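Local atomic coordinates of putative regulatory protein SCO4313 (Streptomyces coelicolor, PDB entry 2OI8), a protein that probably acts as a TetR-family transcription regulator that binds DNA through an N-terminal helix-turn-helix domain. Residues A[20-28]-A[37-45]. Sequence-based numbering, arbitrary orientation.
Sequences EIKDHAWEQ and LSLNAIAKR
In the TetR-type DNA-binding domain, Ile42 of helix 39-45, the first helix of the predicted helix-turn-helix motif, fits as a knob into a hole formed by Ile21, His24, Ala25 and Gln28 of helix 14-32. The short helix axes approach to 10.1 Å at a crossing angle of 117°. Ile42 turns CG1 beside its own backbone N (chi1 -45°), which, together with chi2, carries CD1 against the backbone and side chain of Ala25, 4.0 Å from Ala25 CB, while its CG2 branch meets Ile21 CG2 at 3.9 Å. Leu37, just ahead of the motif, adds CD1 to the same apolar patch, also 4.0 Å from Ala25 CB. Helix 60-84 closes this small core through Leu63 on Ala25 and Ile64 on Leu37, and Leu53 of helix 50-54 covers Ile21 and Ile42. Ser38 N-caps helix 39-45, its OG accepting a weak bond from Ala41 N. A polar cluster borders the core: His24 ND1 donates a nearly straight bond to Glu27 OE1 at 2.8 Å, the oxygen lying in the imidazole plane. The same OE1 reaches the guanidinium edge of Arg45 in a long salt bridge, 3.5 Å from NH1, while His24 CE1 lies over a guanidinium face, the two planes 63° apart. An alanine in place of His24 would probably leave the Glu27 carboxylate freer to turn and Arg45 without the imidazole corner over its guanidinium.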
ATOM      1  N   GLU A  20      19.170  13.605 -14.773  1.00 14.95           N
ATOM      2  CA  GLU A  20      19.241  12.465 -15.684  1.00 16.15           C
ATOM      3  C   GLU A  20      19.478  11.144 -14.956  1.00 16.34           C
ATOM      4  O   GLU A  20      18.870  10.128 -15.312  1.00 16.60           O
ATOM      5  CB  GLU A  20      20.334  12.671 -16.716  1.00 16.24           C
ATOM      6  CG  GLU A  20      19.868  13.416 -17.932  1.00 20.07           C
ATOM      7  CD  GLU A  20      19.129  12.515 -18.921  1.00 25.51           C
ATOM      8  OE1 GLU A  20      17.888  12.317 -18.758  1.00 28.35           O
ATOM      9  OE2 GLU A  20      19.790  12.018 -19.874  1.00 25.89           O
ATOM     10  N   ILE A  21      20.371  11.163 -13.956  1.00 16.46           N
ATOM     11  CA  ILE A  21      20.656   9.984 -13.154  1.00 16.65           C
ATOM     12  C   ILE A  21      19.349   9.517 -12.540  1.00 16.69           C
ATOM     13  O   ILE A  21      19.003   8.338 -12.642  1.00 16.22           O
ATOM     14  CB  ILE A  21      21.579  10.243 -11.951  1.00 16.75           C
ATOM     15  CG1 ILE A  21      22.825  11.067 -12.306  1.00 18.45           C
ATOM     16  CG2 ILE A  21      21.933   8.909 -11.247  1.00 15.74           C
ATOM     17  CD1 ILE A  21      23.784  10.416 -13.210  1.00 20.43           C
ATOM     18  N   LYS A  22      18.643  10.461 -11.905  1.00 16.50           N
ATOM     19  CA  LYS A  22      17.397  10.173 -11.202  1.00 16.33           C
ATOM     20  C   LYS A  22      16.353   9.632 -12.150  1.00 17.04           C
ATOM     21  O   LYS A  22      15.711   8.623 -11.826  1.00 17.00           O
ATOM     22  CB  LYS A  22      16.892  11.392 -10.433  1.00 15.47           C
ATOM     23  CG  LYS A  22      17.703  11.600  -9.161  1.00 14.26           C
ATOM     24  CD  LYS A  22      17.096  12.586  -8.198  1.00 12.26           C
ATOM     25  CE  LYS A  22      17.057  13.988  -8.802  1.00 11.78           C
ATOM     26  NZ  LYS A  22      16.807  14.955  -7.710  1.00 11.91           N
ATOM     27  N   ASP A  23      16.214  10.278 -13.319  1.00 17.42           N
ATOM     28  CA  ASP A  23      15.420   9.749 -14.424  1.00 18.27           C
ATOM     29  C   ASP A  23      15.706   8.281 -14.724  1.00 18.56           C
ATOM     30  O   ASP A  23      14.786   7.471 -14.695  1.00 19.64           O
ATOM     31  CB  ASP A  23      15.620  10.565 -15.704  1.00 19.16           C
ATOM     32  CG  ASP A  23      14.598  11.673 -15.858  1.00 20.65           C
ATOM     33  OD1 ASP A  23      13.838  11.925 -14.900  1.00 23.41           O
ATOM     34  OD2 ASP A  23      14.555  12.297 -16.936  1.00 24.52           O
ATOM     35  N   HIS A  24      16.956   7.913 -14.996  1.00 18.12           N
ATOM     36  CA  HIS A  24      17.224   6.497 -15.281  1.00 18.23           C
ATOM     37  C   HIS A  24      16.909   5.594 -14.111  1.00 17.87           C
ATOM     38  O   HIS A  24      16.537   4.436 -14.311  1.00 18.64           O
ATOM     39  CB  HIS A  24      18.650   6.263 -15.776  1.00 18.26           C
ATOM     40  CG  HIS A  24      18.940   6.987 -17.047  1.00 19.17           C
ATOM     41  ND1 HIS A  24      18.252   6.730 -18.213  1.00 20.21           N
ATOM     42  CD2 HIS A  24      19.790   8.004 -17.323  1.00 18.83           C
ATOM     43  CE1 HIS A  24      18.683   7.544 -19.160  1.00 20.30           C
ATOM     44  NE2 HIS A  24      19.617   8.324 -18.647  1.00 20.51           N
ATOM     45  N   ALA A  25      17.039   6.132 -12.901  1.00 16.99           N
ATOM     46  CA  ALA A  25      16.740   5.385 -11.679  1.00 16.35           C
ATOM     47  C   ALA A  25      15.260   4.990 -11.633  1.00 16.06           C
ATOM     48  O   ALA A  25      14.934   3.872 -11.264  1.00 15.79           O
ATOM     49  CB  ALA A  25      17.135   6.179 -10.444  1.00 15.89           C
ATOM     50  N   TRP A  26      14.366   5.885 -12.042  1.00 15.74           N
ATOM     51  CA  TRP A  26      12.969   5.504 -12.143  1.00 15.47           C
ATOM     52  C   TRP A  26      12.790   4.346 -13.133  1.00 15.84           C
ATOM     53  O   TRP A  26      12.096   3.377 -12.805  1.00 16.07           O
ATOM     54  CB  TRP A  26      12.071   6.704 -12.462  1.00 14.63           C
ATOM     55  CG  TRP A  26      12.005   7.680 -11.309  1.00 15.20           C
ATOM     56  CD1 TRP A  26      12.648   8.897 -11.209  1.00 15.18           C
ATOM     57  CD2 TRP A  26      11.280   7.511 -10.071  1.00 15.05           C
ATOM     58  NE1 TRP A  26      12.352   9.494  -9.993  1.00 14.96           N
ATOM     59  CE2 TRP A  26      11.521   8.669  -9.282  1.00 13.87           C
ATOM     60  CE3 TRP A  26      10.442   6.504  -9.562  1.00 14.04           C
ATOM     61  CZ2 TRP A  26      10.964   8.835  -8.018  1.00 13.76           C
ATOM     62  CZ3 TRP A  26       9.895   6.675  -8.306  1.00 14.08           C
ATOM     63  CH2 TRP A  26      10.154   7.832  -7.552  1.00 13.78           C
ATOM     64  N   GLU A  27      13.438   4.417 -14.305  1.00 15.98           N
ATOM     65  CA  GLU A  27      13.342   3.348 -15.324  1.00 16.56           C
ATOM     66  C   GLU A  27      13.659   1.989 -14.696  1.00 16.29           C
ATOM     67  O   GLU A  27      12.847   1.051 -14.784  1.00 16.02           O
ATOM     68  CB  GLU A  27      14.267   3.594 -16.530  1.00 16.31           C
ATOM     69  CG  GLU A  27      13.771   4.623 -17.532  1.00 17.77           C
ATOM     70  CD  GLU A  27      14.829   5.011 -18.608  1.00 18.32           C
ATOM     71  OE1 GLU A  27      16.072   5.005 -18.352  1.00 20.81           O
ATOM     72  OE2 GLU A  27      14.398   5.340 -19.727  1.00 19.26           O
ATOM     73  N   GLN A  28      14.829   1.901 -14.047  1.00 16.15           N
ATOM     74  CA  GLN A  28      15.253   0.684 -13.334  1.00 15.97           C
ATOM     75  C   GLN A  28      14.278   0.267 -12.247  1.00 15.49           C
ATOM     76  O   GLN A  28      14.082  -0.926 -12.023  1.00 15.55           O
ATOM     77  CB  GLN A  28      16.638   0.848 -12.709  1.00 15.84           C
ATOM     78  CG  GLN A  28      17.799   0.770 -13.671  1.00 17.24           C
ATOM     79  CD  GLN A  28      19.123   0.609 -12.953  1.00 18.69           C
ATOM     80  OE1 GLN A  28      20.131   1.210 -13.330  1.00 18.82           O
ATOM     81  NE2 GLN A  28      19.122  -0.202 -11.902  1.00 19.90           N
ATOM     82  N   LEU A  37      17.740  -1.898  -7.879  1.00 26.83           N
ATOM     83  CA  LEU A  37      18.260  -0.627  -8.403  1.00 26.10           C
ATOM     84  C   LEU A  37      19.766  -0.442  -8.158  1.00 25.37           C
ATOM     85  O   LEU A  37      20.221  -0.510  -7.022  1.00 25.66           O
ATOM     86  CB  LEU A  37      17.465   0.521  -7.776  1.00 26.31           C
ATOM     87  CG  LEU A  37      17.960   1.964  -7.838  1.00 26.01           C
ATOM     88  CD1 LEU A  37      18.102   2.466  -9.283  1.00 26.93           C
ATOM     89  CD2 LEU A  37      17.004   2.831  -7.053  1.00 25.75           C
ATOM     90  N   SER A  38      20.533  -0.191  -9.217  1.00 24.54           N
ATOM     91  CA  SER A  38      21.998  -0.153  -9.102  1.00 23.38           C
ATOM     92  C   SER A  38      22.708   0.959  -9.882  1.00 22.62           C
ATOM     93  O   SER A  38      22.541   1.089 -11.091  1.00 22.78           O
ATOM     94  CB  SER A  38      22.592  -1.506  -9.507  1.00 23.38           C
ATOM     95  OG  SER A  38      22.630  -1.644 -10.914  1.00 21.98           O
ATOM     96  N   LEU A  39      23.536   1.722  -9.177  1.00 21.71           N
ATOM     97  CA  LEU A  39      24.336   2.785  -9.769  1.00 21.18           C
ATOM     98  C   LEU A  39      25.231   2.322 -10.913  1.00 21.49           C
ATOM     99  O   LEU A  39      25.568   3.112 -11.799  1.00 21.28           O
ATOM    100  CB  LEU A  39      25.175   3.481  -8.707  1.00 20.63           C
ATOM    101  CG  LEU A  39      24.412   4.386  -7.747  1.00 19.71           C
ATOM    102  CD1 LEU A  39      25.326   4.848  -6.640  1.00 18.96           C
ATOM    103  CD2 LEU A  39      23.878   5.584  -8.487  1.00 21.47           C
ATOM    104  N   ASN A  40      25.603   1.049 -10.902  1.00 21.46           N
ATOM    105  CA  ASN A  40      26.423   0.497 -11.972  1.00 21.54           C
ATOM    106  C   ASN A  40      25.722   0.326 -13.303  1.00 21.46           C
ATOM    107  O   ASN A  40      26.345   0.509 -14.354  1.00 21.20           O
ATOM    108  CB  ASN A  40      27.010  -0.830 -11.559  1.00 21.74           C
ATOM    109  CG  ASN A  40      28.375  -0.688 -10.957  1.00 22.87           C
ATOM    110  OD1 ASN A  40      28.978  -1.680 -10.558  1.00 25.76           O
ATOM    111  ND2 ASN A  40      28.887   0.542 -10.894  1.00 23.82           N
ATOM    112  N   ALA A  41      24.447  -0.051 -13.256  1.00 21.28           N
ATOM    113  CA  ALA A  41      23.642  -0.168 -14.457  1.00 21.81           C
ATOM    114  C   ALA A  41      23.389   1.222 -15.052  1.00 22.47           C
ATOM    115  O   ALA A  41      23.439   1.404 -16.271  1.00 22.58           O
ATOM    116  CB  ALA A  41      22.340  -0.866 -14.156  1.00 21.57           C
ATOM    117  N   ILE A  42      23.123   2.190 -14.175  1.00 23.03           N
ATOM    118  CA  ILE A  42      23.042   3.602 -14.542  1.00 23.02           C
ATOM    119  C   ILE A  42      24.323   4.042 -15.251  1.00 23.58           C
ATOM    120  O   ILE A  42      24.272   4.528 -16.378  1.00 23.58           O
ATOM    121  CB  ILE A  42      22.814   4.496 -13.299  1.00 22.94           C
ATOM    122  CG1 ILE A  42      21.724   3.904 -12.365  1.00 22.08           C
ATOM    123  CG2 ILE A  42      22.527   5.929 -13.721  1.00 22.68           C
ATOM    124  CD1 ILE A  42      20.478   4.733 -12.179  1.00 18.89           C
ATOM    125  N   ALA A  43      25.469   3.853 -14.599  1.00 24.38           N
ATOM    126  CA  ALA A  43      26.753   4.266 -15.160  1.00 25.22           C
ATOM    127  C   ALA A  43      26.938   3.680 -16.559  1.00 25.99           C
ATOM    128  O   ALA A  43      27.200   4.415 -17.519  1.00 26.09           O
ATOM    129  CB  ALA A  43      27.916   3.880 -14.239  1.00 25.21           C
ATOM    130  N   LYS A  44      26.779   2.360 -16.665  1.00 26.86           N
ATOM    131  CA  LYS A  44      26.855   1.661 -17.949  1.00 27.29           C
ATOM    132  C   LYS A  44      25.806   2.202 -18.919  1.00 27.65           C
ATOM    133  O   LYS A  44      26.099   2.357 -20.105  1.00 27.79           O
ATOM    134  CB  LYS A  44      26.729   0.125 -17.767  1.00 27.11           C
ATOM    135  N   ARG A  45      24.613   2.537 -18.416  1.00 28.12           N
ATOM    136  CA  ARG A  45      23.552   3.095 -19.275  1.00 28.80           C
ATOM    137  C   ARG A  45      23.901   4.446 -19.895  1.00 29.53           C
ATOM    138  O   ARG A  45      23.504   4.739 -21.023  1.00 29.41           O
ATOM    139  CB  ARG A  45      22.225   3.206 -18.537  1.00 28.34           C
ATOM    140  CG  ARG A  45      21.081   2.579 -19.312  1.00 28.26           C
ATOM    141  CD  ARG A  45      20.007   3.550 -19.709  1.00 25.93           C
ATOM    142  NE  ARG A  45      20.275   4.166 -20.989  1.00 25.76           N
ATOM    143  CZ  ARG A  45      19.397   4.895 -21.669  1.00 24.98           C
ATOM    144  NH1 ARG A  45      18.167   5.078 -21.205  1.00 25.95           N
ATOM    145  NH2 ARG A  45      19.746   5.422 -22.825  1.00 22.86           N
TER